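Local coordinates for protein N-acetylglucosamine 2-epimerase (Xylella fastidiosa, PDB 3GT5) that probably interconverts N-acylated or related sugars as an isomerase of the N-acylglucosamine 2-epimerase family, at residues 118-123 against 182-187; 76-81 against 128-133; 4-9 against 334-339; 308-313 against 376-381. All blocks are in the same frame, centred on the assembly; numbering follows the deposited sequence.

Interaction 1: 118-123 against 182-187; sequences VMLAYS and MLAAYE
S123 of helix 112-127 rests against A184 and A185 of helix 172-189, where the two backbones come closest, with the S123 and A185 CA atoms 4.9 Å apart. Its CB packs on the main chain of A184, 3.7 Å from A184 C, and also beside the A184 methyl. The hydroxyl lies beside the backbone N of its own residue (chi1 -62°), which leaves OG 3.2 Å from A185 CA while it donates a 2.9 Å hydrogen bond to M119 O. That carbonyl also takes S123 N, the two donors arriving from opposite faces. The axes of segments 118-123 and 182-187 run nearly parallel, 20° apart and 8.5 Å at closest approach, as neighbouring inner helices do in the (alpha/alpha)6 barrel of this family. L120 CD1 reaches A184 CB at 3.5 Å. At the other end M119 and M182 cross at about a right angle, methyl to methyl, CE to CE 4.1 Å. W141 of helix 133-147 and Y194 and A198 of helix 192-211 also pack on M182.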
loop_
_atom_site.group_PDB
_atom_site.type_symbol
_atom_site.label_atom_id
_atom_site.label_comp_id
_atom_site.label_asym_id
_atom_site.label_seq_id
_atom_site.Cartn_x
_atom_site.Cartn_y
_atom_site.Cartn_z
ATOM N N VAL A 118 7.412 -2.771 7.540
ATOM C CA VAL A 118 8.086 -2.508 8.809
ATOM C C VAL A 118 8.660 -1.092 8.860
ATOM O O VAL A 118 8.446 -0.372 9.866
ATOM C CB VAL A 118 9.165 -3.580 9.039
ATOM C CG1 VAL A 118 10.129 -3.157 10.205
ATOM C CG2 VAL A 118 8.519 -5.008 9.338
ATOM N N MET A 119 9.355 -0.654 7.784
ATOM C CA MET A 119 9.900 0.734 7.680
ATOM C C MET A 119 8.779 1.774 7.807
ATOM O O MET A 119 8.893 2.767 8.542
ATOM C CB MET A 119 10.740 0.953 6.422
ATOM C CG MET A 119 11.336 2.339 6.334
ATOM S SD MET A 119 12.624 2.735 7.663
ATOM C CE MET A 119 14.124 2.307 6.704
ATOM N N LEU A 120 7.660 1.514 7.144
ATOM C CA LEU A 120 6.514 2.385 7.243
ATOM C C LEU A 120 5.967 2.432 8.678
ATOM O O LEU A 120 5.688 3.550 9.186
ATOM C CB LEU A 120 5.415 1.922 6.277
ATOM C CG LEU A 120 4.159 2.800 6.270
ATOM C CD1 LEU A 120 4.464 4.216 5.726
ATOM C CD2 LEU A 120 3.016 2.153 5.450
ATOM N N ALA A 121 5.834 1.273 9.336
ATOM C CA ALA A 121 5.313 1.240 10.716
ATOM C C ALA A 121 6.260 2.041 11.649
ATOM O O ALA A 121 5.825 2.806 12.534
ATOM C CB ALA A 121 5.128 -0.191 11.233
ATOM N N TYR A 122 7.560 1.843 11.491
ATOM C CA TYR A 122 8.513 2.566 12.363
ATOM C C TYR A 122 8.484 4.076 12.084
ATOM O O TYR A 122 8.606 4.884 13.032
ATOM C CB TYR A 122 9.935 2.007 12.199
ATOM C CG TYR A 122 10.156 0.595 12.718
ATOM C CD1 TYR A 122 9.351 0.020 13.724
ATOM C CD2 TYR A 122 11.227 -0.174 12.247
ATOM C CE1 TYR A 122 9.554 -1.273 14.172
ATOM C CE2 TYR A 122 11.465 -1.462 12.748
ATOM C CZ TYR A 122 10.634 -1.998 13.719
ATOM O OH TYR A 122 10.844 -3.274 14.194
ATOM N N SER A 123 8.319 4.474 10.815
ATOM C CA SER A 123 8.238 5.909 10.459
ATOM C C SER A 123 6.988 6.527 11.102
ATOM O O SER A 123 7.046 7.634 11.665
ATOM C CB SER A 123 8.173 6.095 8.948
ATOM O OG SER A 123 9.345 5.581 8.412
ATOM N N MET A 182 10.068 4.959 2.254
ATOM C CA MET A 182 11.175 5.898 2.309
ATOM C C MET A 182 10.694 7.343 2.364
ATOM O O MET A 182 11.281 8.160 3.091
ATOM C CB MET A 182 12.186 5.671 1.191
ATOM C CG MET A 182 12.997 4.391 1.346
ATOM S SD MET A 182 14.077 4.276 2.846
ATOM C CE MET A 182 14.644 2.542 2.608
ATOM N N LEU A 183 9.594 7.645 1.653
ATOM C CA LEU A 183 8.957 8.938 1.763
ATOM C C LEU A 183 8.437 9.197 3.182
ATOM O O LEU A 183 8.659 10.282 3.743
ATOM C CB LEU A 183 7.840 9.092 0.735
ATOM C CG LEU A 183 8.256 9.227 -0.725
ATOM C CD1 LEU A 183 7.065 8.958 -1.700
ATOM C CD2 LEU A 183 8.910 10.586 -0.980
ATOM N N ALA A 184 7.753 8.213 3.770
ATOM C CA ALA A 184 7.301 8.309 5.166
ATOM C C ALA A 184 8.472 8.519 6.146
ATOM O O ALA A 184 8.363 9.314 7.092
ATOM C CB ALA A 184 6.524 7.084 5.548
ATOM N N ALA A 185 9.584 7.809 5.903
ATOM C CA ALA A 185 10.784 7.868 6.761
ATOM C C ALA A 185 11.364 9.287 6.708
ATOM O O ALA A 185 11.811 9.842 7.752
ATOM C CB ALA A 185 11.816 6.822 6.306
ATOM N N TYR A 186 11.387 9.854 5.499
ATOM C CA TYR A 186 11.851 11.228 5.307
ATOM C C TYR A 186 10.953 12.222 6.035
ATOM O O TYR A 186 11.435 13.135 6.711
ATOM C CB TYR A 186 11.896 11.604 3.840
ATOM C CG TYR A 186 12.142 13.078 3.596
ATOM C CD1 TYR A 186 13.383 13.635 3.852
ATOM C CD2 TYR A 186 11.123 13.921 3.122
ATOM C CE1 TYR A 186 13.615 15.008 3.637
ATOM C CE2 TYR A 186 11.366 15.285 2.894
ATOM C CZ TYR A 186 12.606 15.809 3.157
ATOM O OH TYR A 186 12.831 17.152 2.902
ATOM N N GLU A 187 9.647 12.033 5.885
ATOM C CA GLU A 187 8.677 12.939 6.495
ATOM C C GLU A 187 8.813 12.893 8.011
ATOM O O GLU A 187 8.704 13.931 8.682
ATOM C CB GLU A 187 7.253 12.566 6.062
ATOM C CG GLU A 187 6.946 12.874 4.624
ATOM C CD GLU A 187 5.622 12.304 4.163
ATOM O OE1 GLU A 187 5.030 11.447 4.863
ATOM O OE2 GLU A 187 5.165 12.713 3.071
#

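Interaction 2: 76-81 against 128-133; sequences AVHHGL and VGIKQA
V128 and I130 flank G129, the C-prime residue of a Schellman motif that ends helix 112-127, and both pack against helix 71-88, V128 on V77 and I130 on V77, H78 and L81. G129, at positive phi, returns its N-H to the L126 carbonyl, and the chain then enters a type I turn from I130 to A133 that leads into helix 133-147. This is the connection between an inner and an outer helix of the alpha-helical barrel, here laid against the neighbouring outer helix.

I130 carries most of the contact. Its CG1 stands anti to the carbonyl carbon (chi1 -61°) and CD1 continues the chain outward over one face of the H78 imidazole, 3.7 Å from the ring centroid and 17° off the normal, a CH-pi contact. The two side chains slide past each other in opposite directions. The same methyl, I130 CD1, meets L81 CD1 tip to tip at 3.7 Å and lies 4.3 Å from V77 CG1. Beside it V77 CG1 and V128 CG2 also meet end on, at 3.9 Å. W136 of helix 133-147 touches both I130 and L81.

H78 ND1 is hydrogen-bonded to the L74 carbonyl, which would restrain the ring with its face toward I130. The pairs across the contact are apolar or CH-pi, so attraction between the segments is one of dispersion and shape, although H78 itself borders solvent.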
loop_
_atom_site.group_PDB
_atom_site.type_symbol
_atom_site.label_atom_id
_atom_site.label_comp_id
_atom_site.label_asym_id
_atom_site.label_seq_id
_atom_site.Cartn_x
_atom_site.Cartn_y
_atom_site.Cartn_z
ATOM N N ALA A 76 -2.782 2.237 20.879
ATOM C CA ALA A 76 -2.810 1.138 19.917
ATOM C C ALA A 76 -1.558 1.132 19.040
ATOM O O ALA A 76 -1.100 0.049 18.683
ATOM C CB ALA A 76 -4.074 1.187 19.020
ATOM N N VAL A 77 -1.014 2.299 18.702
ATOM C CA VAL A 77 0.294 2.382 17.980
ATOM C C VAL A 77 1.390 1.670 18.788
ATOM O O VAL A 77 2.139 0.819 18.243
ATOM C CB VAL A 77 0.713 3.860 17.675
ATOM C CG1 VAL A 77 2.188 3.964 17.163
ATOM C CG2 VAL A 77 -0.227 4.509 16.665
ATOM N N HIS A 78 1.484 1.995 20.091
ATOM C CA HIS A 78 2.453 1.301 20.993
ATOM C C HIS A 78 2.256 -0.233 21.078
ATOM O O HIS A 78 3.193 -1.010 20.931
ATOM C CB HIS A 78 2.393 1.910 22.427
ATOM C CG HIS A 78 3.105 3.228 22.558
ATOM N ND1 HIS A 78 2.620 4.408 22.037
ATOM C CD2 HIS A 78 4.280 3.550 23.159
ATOM C CE1 HIS A 78 3.453 5.400 22.322
ATOM N NE2 HIS A 78 4.468 4.901 22.999
ATOM N N HIS A 79 1.016 -0.662 21.272
ATOM C CA HIS A 79 0.662 -2.056 21.293
ATOM C C HIS A 79 1.088 -2.769 19.998
ATOM O O HIS A 79 1.667 -3.854 20.043
ATOM C CB HIS A 79 -0.869 -2.147 21.521
ATOM C CG HIS A 79 -1.423 -3.530 21.586
ATOM N ND1 HIS A 79 -1.452 -4.269 22.761
ATOM C CD2 HIS A 79 -2.079 -4.273 20.661
ATOM C CE1 HIS A 79 -2.032 -5.434 22.525
ATOM N NE2 HIS A 79 -2.442 -5.453 21.260
ATOM N N GLY A 80 0.769 -2.152 18.844
ATOM C CA GLY A 80 1.103 -2.732 17.545
ATOM C C GLY A 80 2.591 -2.821 17.299
ATOM O O GLY A 80 3.084 -3.817 16.753
ATOM N N LEU A 81 3.313 -1.767 17.653
ATOM C CA LEU A 81 4.769 -1.795 17.515
ATOM C C LEU A 81 5.437 -2.827 18.441
ATOM O O LEU A 81 6.430 -3.457 18.050
ATOM C CB LEU A 81 5.363 -0.411 17.718
ATOM C CG LEU A 81 5.107 0.568 16.587
ATOM C CD1 LEU A 81 5.395 1.954 17.035
ATOM C CD2 LEU A 81 5.979 0.199 15.323
ATOM N N VAL A 128 4.513 9.949 15.633
ATOM C CA VAL A 128 3.632 10.117 16.815
ATOM C C VAL A 128 4.441 10.364 18.080
ATOM O O VAL A 128 3.900 10.433 19.171
ATOM C CB VAL A 128 2.597 8.989 16.992
ATOM C CG1 VAL A 128 1.815 8.780 15.706
ATOM C CG2 VAL A 128 3.224 7.691 17.535
ATOM N N GLY A 129 5.746 10.504 17.910
ATOM C CA GLY A 129 6.633 10.975 18.988
ATOM C C GLY A 129 7.401 9.884 19.682
ATOM O O GLY A 129 8.008 10.142 20.714
ATOM N N ILE A 130 7.443 8.660 19.140
ATOM C CA ILE A 130 8.254 7.599 19.768
ATOM C C ILE A 130 9.712 7.784 19.312
ATOM O O ILE A 130 10.094 7.403 18.186
ATOM C CB ILE A 130 7.741 6.185 19.464
ATOM C CG1 ILE A 130 6.314 6.010 19.987
ATOM C CG2 ILE A 130 8.669 5.114 20.086
ATOM C CD1 ILE A 130 5.643 4.707 19.560
ATOM N N LYS A 131 10.541 8.396 20.160
ATOM C CA LYS A 131 11.842 8.845 19.657
ATOM C C LYS A 131 12.755 7.666 19.298
ATOM O O LYS A 131 13.550 7.765 18.360
ATOM C CB LYS A 131 12.533 9.831 20.595
ATOM C CG LYS A 131 11.991 11.285 20.457
ATOM C CD LYS A 131 12.809 12.246 21.322
ATOM C CE LYS A 131 12.056 13.533 21.612
ATOM N NZ LYS A 131 12.946 14.460 22.370
ATOM N N GLN A 132 12.551 6.553 19.972
ATOM C CA GLN A 132 13.321 5.312 19.755
ATOM C C GLN A 132 13.139 4.772 18.331
ATOM O O GLN A 132 14.009 4.082 17.819
ATOM C CB GLN A 132 12.880 4.207 20.720
ATOM C CG GLN A 132 13.335 4.349 22.209
ATOM C CD GLN A 132 12.408 5.256 23.055
ATOM O OE1 GLN A 132 11.463 5.903 22.539
ATOM N NE2 GLN A 132 12.684 5.302 24.381
ATOM N N ALA A 133 11.994 5.079 17.712
ATOM C CA ALA A 133 11.704 4.639 16.349
ATOM C C ALA A 133 12.732 5.165 15.318
ATOM O O ALA A 133 12.940 4.527 14.305
ATOM C CB ALA A 133 10.243 5.030 15.935
#

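Interaction 3: 4-9 against 334-339; sequences DFRSAD and WYDRLW
The F5 ring and the five-membered ring of W339 lie almost parallel, planes 2° apart, but are slid so far that they barely overlap. What sits over the F5 face is chiefly W339 CB, a CH-pi contact 3.6 Å from the ring centroid, while F5 CD1 lies over one face of the indole. One face of Y335 receives W339 CD1, and the edge of the tyrosine ring faces the F5 carbonyl. There Y335 OH donates to F5 O at 2.6 Å, from above the carbonyl plane.

R6 holds D336 side-on: NE to OD1 at 3.2 Å and NH2 to OD2 at 3.0 Å, both nearly straight and both on the syn side, with guanidinium and carboxylate planes 30° apart. The arginine chain is extended from CG to NE, and its CG passes 3.7 Å from Y335 CE2. A water accepts from F5 N and donates to D336 OD1. F10 adds edge-to-face contacts to both F5 and W339, joining the N-terminal segment to helix 329-346.

Paired charges, a bound carbonyl and a bridging water lie along one side of the aromatic pair, which would restrain the turn before helix 8-22 against helix 329-346.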
loop_
_atom_site.group_PDB
_atom_site.type_symbol
_atom_site.label_atom_id
_atom_site.label_comp_id
_atom_site.label_asym_id
_atom_site.label_seq_id
_atom_site.Cartn_x
_atom_site.Cartn_y
_atom_site.Cartn_z
ATOM N N ASP A 4 -20.255 16.000 -1.239
ATOM C CA ASP A 4 -19.023 16.607 -1.747
ATOM C C ASP A 4 -17.831 15.711 -1.365
ATOM O O ASP A 4 -17.261 15.857 -0.282
ATOM C CB ASP A 4 -18.788 18.045 -1.249
ATOM C CG ASP A 4 -17.530 18.689 -1.886
ATOM O OD1 ASP A 4 -16.888 18.040 -2.744
ATOM O OD2 ASP A 4 -17.157 19.832 -1.518
ATOM N N PHE A 5 -17.461 14.824 -2.290
ATOM C CA PHE A 5 -16.332 13.886 -2.060
ATOM C C PHE A 5 -14.973 14.567 -1.928
ATOM O O PHE A 5 -14.039 13.961 -1.394
ATOM C CB PHE A 5 -16.260 12.858 -3.194
ATOM C CG PHE A 5 -17.420 11.934 -3.259
ATOM C CD1 PHE A 5 -17.659 11.005 -2.237
ATOM C CD2 PHE A 5 -18.262 11.937 -4.355
ATOM C CE1 PHE A 5 -18.738 10.115 -2.312
ATOM C CE2 PHE A 5 -19.332 11.039 -4.428
ATOM C CZ PHE A 5 -19.552 10.139 -3.434
ATOM N N ARG A 6 -14.870 15.817 -2.363
ATOM C CA ARG A 6 -13.619 16.571 -2.258
ATOM C C ARG A 6 -13.495 17.340 -0.958
ATOM O O ARG A 6 -12.457 17.966 -0.716
ATOM C CB ARG A 6 -13.487 17.571 -3.403
ATOM C CG ARG A 6 -13.837 17.078 -4.808
ATOM C CD ARG A 6 -13.563 18.140 -5.883
ATOM N NE ARG A 6 -14.224 17.784 -7.152
ATOM C CZ ARG A 6 -14.238 18.572 -8.222
ATOM N NH1 ARG A 6 -13.618 19.742 -8.196
ATOM N NH2 ARG A 6 -14.875 18.182 -9.326
ATOM N N SER A 7 -14.534 17.346 -0.115
ATOM C CA SER A 7 -14.442 18.112 1.141
ATOM C C SER A 7 -13.728 17.366 2.261
ATOM O O SER A 7 -13.845 16.166 2.379
ATOM C CB SER A 7 -15.813 18.531 1.640
ATOM O OG SER A 7 -16.616 17.397 1.895
ATOM N N ALA A 8 -12.986 18.093 3.092
ATOM C CA ALA A 8 -12.422 17.542 4.304
ATOM C C ALA A 8 -13.465 16.906 5.242
ATOM O O ALA A 8 -13.181 15.900 5.893
ATOM C CB ALA A 8 -11.608 18.619 5.056
ATOM N N ASP A 9 -14.665 17.488 5.293
ATOM C CA ASP A 9 -15.776 16.948 6.065
ATOM C C ASP A 9 -16.052 15.498 5.645
ATOM O O ASP A 9 -16.139 14.609 6.473
ATOM C CB ASP A 9 -17.028 17.819 5.794
ATOM C CG ASP A 9 -18.277 17.336 6.524
ATOM O OD1 ASP A 9 -18.181 17.015 7.732
ATOM O OD2 ASP A 9 -19.370 17.317 5.888
ATOM N N TRP A 334 -12.251 12.537 -12.725
ATOM C CA TRP A 334 -11.879 11.140 -12.401
ATOM C C TRP A 334 -12.079 10.836 -10.925
ATOM O O TRP A 334 -12.629 9.816 -10.557
ATOM C CB TRP A 334 -10.451 10.811 -12.823
ATOM C CG TRP A 334 -10.405 10.313 -14.237
ATOM C CD1 TRP A 334 -9.892 10.954 -15.317
ATOM C CD2 TRP A 334 -10.894 9.053 -14.713
ATOM N NE1 TRP A 334 -10.041 10.183 -16.436
ATOM C CE2 TRP A 334 -10.627 8.999 -16.094
ATOM C CE3 TRP A 334 -11.497 7.954 -14.097
ATOM C CZ2 TRP A 334 -10.978 7.904 -16.878
ATOM C CZ3 TRP A 334 -11.844 6.874 -14.865
ATOM C CH2 TRP A 334 -11.583 6.860 -16.255
ATOM N N TYR A 335 -11.593 11.735 -10.088
ATOM C CA TYR A 335 -11.800 11.647 -8.640
ATOM C C TYR A 335 -13.262 11.410 -8.280
ATOM O O TYR A 335 -13.575 10.516 -7.504
ATOM C CB TYR A 335 -11.318 12.938 -7.990
ATOM C CG TYR A 335 -11.419 12.987 -6.492
ATOM C CD1 TYR A 335 -10.457 12.399 -5.695
ATOM C CD2 TYR A 335 -12.478 13.628 -5.862
ATOM C CE1 TYR A 335 -10.533 12.419 -4.301
ATOM C CE2 TYR A 335 -12.566 13.643 -4.475
ATOM C CZ TYR A 335 -11.604 13.054 -3.693
ATOM O OH TYR A 335 -11.722 13.085 -2.306
ATOM N N ASP A 336 -14.138 12.214 -8.869
ATOM C CA ASP A 336 -15.566 12.159 -8.569
ATOM C C ASP A 336 -16.184 10.853 -9.028
ATOM O O ASP A 336 -16.975 10.273 -8.320
ATOM C CB ASP A 336 -16.332 13.318 -9.240
ATOM C CG ASP A 336 -16.049 14.695 -8.624
ATOM O OD1 ASP A 336 -15.448 14.858 -7.531
ATOM O OD2 ASP A 336 -16.480 15.673 -9.273
ATOM N N ARG A 337 -15.824 10.365 -10.202
ATOM C CA ARG A 337 -16.427 9.109 -10.670
ATOM C C ARG A 337 -15.922 7.880 -9.920
ATOM O O ARG A 337 -16.672 6.904 -9.703
ATOM C CB ARG A 337 -16.362 8.964 -12.214
ATOM C CG ARG A 337 -15.064 8.574 -12.854
ATOM C CD ARG A 337 -15.271 8.348 -14.412
ATOM N NE ARG A 337 -15.737 9.553 -15.128
ATOM C CZ ARG A 337 -14.980 10.541 -15.652
ATOM N NH1 ARG A 337 -13.655 10.541 -15.601
ATOM N NH2 ARG A 337 -15.569 11.563 -16.263
ATOM N N LEU A 338 -14.651 7.922 -9.509
ATOM C CA LEU A 338 -14.086 6.847 -8.704
ATOM C C LEU A 338 -14.807 6.794 -7.365
ATOM O O LEU A 338 -15.189 5.726 -6.903
ATOM C CB LEU A 338 -12.558 7.036 -8.519
ATOM C CG LEU A 338 -11.768 6.621 -9.775
ATOM C CD1 LEU A 338 -10.371 7.243 -9.752
ATOM C CD2 LEU A 338 -11.644 5.126 -9.914
ATOM N N TRP A 339 -14.976 7.955 -6.730
ATOM C CA TRP A 339 -15.720 7.959 -5.462
ATOM C C TRP A 339 -17.193 7.542 -5.653
ATOM O O TRP A 339 -17.720 6.847 -4.806
ATOM C CB TRP A 339 -15.650 9.325 -4.771
ATOM C CG TRP A 339 -14.597 9.453 -3.761
ATOM C CD1 TRP A 339 -13.581 10.364 -3.735
ATOM C CD2 TRP A 339 -14.470 8.680 -2.573
ATOM N NE1 TRP A 339 -12.816 10.183 -2.609
ATOM C CE2 TRP A 339 -13.342 9.160 -1.876
ATOM C CE3 TRP A 339 -15.214 7.638 -2.010
ATOM C CZ2 TRP A 339 -12.943 8.615 -0.659
ATOM C CZ3 TRP A 339 -14.805 7.085 -0.828
ATOM C CH2 TRP A 339 -13.681 7.575 -0.157
HETATM O O HOH W 1 -17.524 15.300 -5.396
#

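Interaction 4: 308-313 against 376-381; sequences YFWVQA and DYHTMG
H378 and W310 meet where two inner helices of the (alpha/alpha)6 barrel, 309-326 and 377-387, begin side by side; the axes of 309-313 and 377-381 lie 21° apart, 8.7 Å at closest approach. The tight part centres on the H378 imidazole. W310 CB lies over one of its faces, 3.5 Å from the centroid, and Y377 CE2 lies over the opposite face, so the ring is sandwiched. F309 adds an offset edge-to-face contact: the edge of H378 points to the phenyl face, planes at 81°. T379 CG2 in turn approaches the edge of F309, 3.6 Å from CD1, and A313 CB fills in against H378 O at 3.7 Å. Outside the two segments, H378 ND1 is hydrogen-bonded to E314 OE2, which would restrain how the imidazole is turned.

The indole is the looser side. With W310 CG between the backbone N and the carbonyl carbon (chi1 70°), the ring leads away from 376-381 and, though roughly parallel to H378, is slid until the two barely overlap. W310 is partly exposed, and H249 and Q246 are its further neighbours, whereas F309, H378, A313 and T379 are buried. At the N-terminal end of helix 377-387, T379 OG1 donates to the anti lone pair of D376 OD1 at 2.8 Å, an oxygen that also accepts from W354 N.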
loop_
_atom_site.group_PDB
_atom_site.type_symbol
_atom_site.label_atom_id
_atom_site.label_comp_id
_atom_site.label_asym_id
_atom_site.label_seq_id
_atom_site.Cartn_x
_atom_site.Cartn_y
_atom_site.Cartn_z
ATOM N N TYR A 308 -11.369 -4.358 -7.095
ATOM C CA TYR A 308 -10.744 -4.441 -5.807
ATOM C C TYR A 308 -10.770 -3.060 -5.144
ATOM O O TYR A 308 -10.539 -2.028 -5.758
ATOM C CB TYR A 308 -9.293 -4.863 -5.944
ATOM C CG TYR A 308 -9.068 -6.352 -6.113
ATOM C CD1 TYR A 308 -8.439 -7.081 -5.141
ATOM C CD2 TYR A 308 -9.441 -7.012 -7.294
ATOM C CE1 TYR A 308 -8.203 -8.447 -5.308
ATOM C CE2 TYR A 308 -9.208 -8.371 -7.463
ATOM C CZ TYR A 308 -8.569 -9.069 -6.488
ATOM O OH TYR A 308 -8.341 -10.421 -6.646
ATOM N N PHE A 309 -10.883 -3.082 -3.846
ATOM C CA PHE A 309 -10.963 -1.865 -3.038
ATOM C C PHE A 309 -9.769 -0.927 -3.279
ATOM O O PHE A 309 -9.943 0.251 -3.582
ATOM C CB PHE A 309 -11.107 -2.216 -1.537
ATOM C CG PHE A 309 -9.846 -2.699 -0.844
ATOM C CD1 PHE A 309 -9.241 -1.929 0.138
ATOM C CD2 PHE A 309 -9.285 -3.963 -1.136
ATOM C CE1 PHE A 309 -8.092 -2.367 0.776
ATOM C CE2 PHE A 309 -8.111 -4.376 -0.529
ATOM C CZ PHE A 309 -7.533 -3.585 0.453
ATOM N N TRP A 310 -8.572 -1.498 -3.196
ATOM C CA TRP A 310 -7.346 -0.702 -3.169
ATOM C C TRP A 310 -7.048 -0.063 -4.514
ATOM O O TRP A 310 -6.473 1.033 -4.613
ATOM C CB TRP A 310 -6.171 -1.533 -2.673
ATOM C CG TRP A 310 -5.680 -2.625 -3.621
ATOM C CD1 TRP A 310 -6.015 -3.930 -3.595
ATOM C CD2 TRP A 310 -4.746 -2.463 -4.694
ATOM N NE1 TRP A 310 -5.359 -4.609 -4.609
ATOM C CE2 TRP A 310 -4.546 -3.738 -5.271
ATOM C CE3 TRP A 310 -4.054 -1.365 -5.214
ATOM C CZ2 TRP A 310 -3.687 -3.959 -6.339
ATOM C CZ3 TRP A 310 -3.197 -1.567 -6.309
ATOM C CH2 TRP A 310 -3.023 -2.869 -6.859
ATOM N N VAL A 311 -7.465 -0.731 -5.600
ATOM C CA VAL A 311 -7.362 -0.142 -6.955
ATOM C C VAL A 311 -8.145 1.170 -7.122
ATOM O O VAL A 311 -7.647 2.151 -7.655
ATOM C CB VAL A 311 -7.776 -1.207 -8.025
ATOM C CG1 VAL A 311 -7.665 -0.653 -9.424
ATOM C CG2 VAL A 311 -6.846 -2.460 -7.833
ATOM N N GLN A 312 -9.363 1.185 -6.602
ATOM C CA GLN A 312 -10.155 2.376 -6.664
ATOM C C GLN A 312 -9.545 3.472 -5.771
ATOM O O GLN A 312 -9.492 4.619 -6.171
ATOM C CB GLN A 312 -11.595 2.084 -6.245
ATOM C CG GLN A 312 -12.185 0.749 -6.676
ATOM C CD GLN A 312 -12.033 0.395 -8.147
ATOM O OE1 GLN A 312 -12.256 1.215 -9.028
ATOM N NE2 GLN A 312 -11.697 -0.864 -8.413
ATOM N N ALA A 313 -9.108 3.081 -4.583
ATOM C CA ALA A 313 -8.594 4.028 -3.556
ATOM C C ALA A 313 -7.288 4.721 -4.048
ATOM O O ALA A 313 -7.120 5.917 -3.942
ATOM C CB ALA A 313 -8.380 3.260 -2.229
ATOM N N ASP A 376 -7.702 -1.767 5.566
ATOM C CA ASP A 376 -8.115 -0.462 5.017
ATOM C C ASP A 376 -7.054 0.657 5.164
ATOM O O ASP A 376 -7.362 1.853 5.141
ATOM C CB ASP A 376 -9.500 -0.048 5.582
ATOM C CG ASP A 376 -10.636 -0.826 4.918
ATOM O OD1 ASP A 376 -11.254 -0.286 3.977
ATOM O OD2 ASP A 376 -10.867 -1.973 5.310
ATOM N N TYR A 377 -5.803 0.253 5.332
ATOM C CA TYR A 377 -4.648 1.128 5.105
ATOM C C TYR A 377 -4.749 1.806 3.740
ATOM O O TYR A 377 -4.529 3.011 3.631
ATOM C CB TYR A 377 -3.306 0.340 5.310
ATOM C CG TYR A 377 -2.239 0.622 4.243
ATOM C CD1 TYR A 377 -1.283 1.634 4.403
ATOM C CD2 TYR A 377 -2.208 -0.114 3.105
ATOM C CE1 TYR A 377 -0.294 1.863 3.424
ATOM C CE2 TYR A 377 -1.263 0.086 2.130
ATOM C CZ TYR A 377 -0.323 1.074 2.269
ATOM O OH TYR A 377 0.568 1.206 1.229
ATOM N N HIS A 378 -5.153 1.086 2.687
ATOM C CA HIS A 378 -5.237 1.711 1.387
ATOM C C HIS A 378 -6.360 2.745 1.312
ATOM O O HIS A 378 -6.177 3.782 0.649
ATOM C CB HIS A 378 -5.516 0.714 0.254
ATOM C CG HIS A 378 -4.351 -0.100 -0.171
ATOM N ND1 HIS A 378 -3.353 0.392 -0.979
ATOM C CD2 HIS A 378 -4.052 -1.403 0.051
ATOM C CE1 HIS A 378 -2.495 -0.576 -1.251
ATOM N NE2 HIS A 378 -2.890 -1.673 -0.632
ATOM N N THR A 379 -7.520 2.480 1.938
ATOM C CA THR A 379 -8.646 3.388 1.766
ATOM C C THR A 379 -8.534 4.618 2.677
ATOM O O THR A 379 -8.709 5.759 2.244
ATOM C CB THR A 379 -9.968 2.637 1.959
ATOM O OG1 THR A 379 -10.040 2.134 3.303
ATOM C CG2 THR A 379 -9.998 1.490 0.993
ATOM N N MET A 380 -8.255 4.384 3.944
ATOM C CA MET A 380 -7.961 5.486 4.869
ATOM C C MET A 380 -6.720 6.261 4.467
ATOM O O MET A 380 -6.718 7.496 4.518
ATOM C CB MET A 380 -7.822 4.984 6.306
ATOM C CG MET A 380 -9.165 4.550 6.995
ATOM S SD MET A 380 -9.058 4.101 8.787
ATOM C CE MET A 380 -8.163 2.518 8.609
ATOM N N GLY A 381 -5.688 5.560 4.035
ATOM C CA GLY A 381 -4.480 6.211 3.496
ATOM C C GLY A 381 -4.718 7.149 2.311
ATOM O O GLY A 381 -4.114 8.218 2.221
#

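Overall arrangement
The four contacts run round the alpha-helical barrel. Interactions 1 and 4 join neighbouring inner helices, with centres about 19 Å apart, and touch through L120 of helix 112-127 and Y377 of helix 377-387. Interaction 2 lies on the outer layer, its centre about 12 Å from that of interaction 1: Y122 packs on L81 and A133, and the segments of interactions 1 and 2 alternate along the chain. Interaction 3, its centre about 14 Å from that of interaction 4 and 32 Å from that of interaction 2, ties the N-terminal segment to outer helix 329-346, which follows inner helix 309-326. With 324 residues between its segments, interaction 3 brings the chain's start to its late helices and encloses interactions 1 and 2, consistent with closure of the ring.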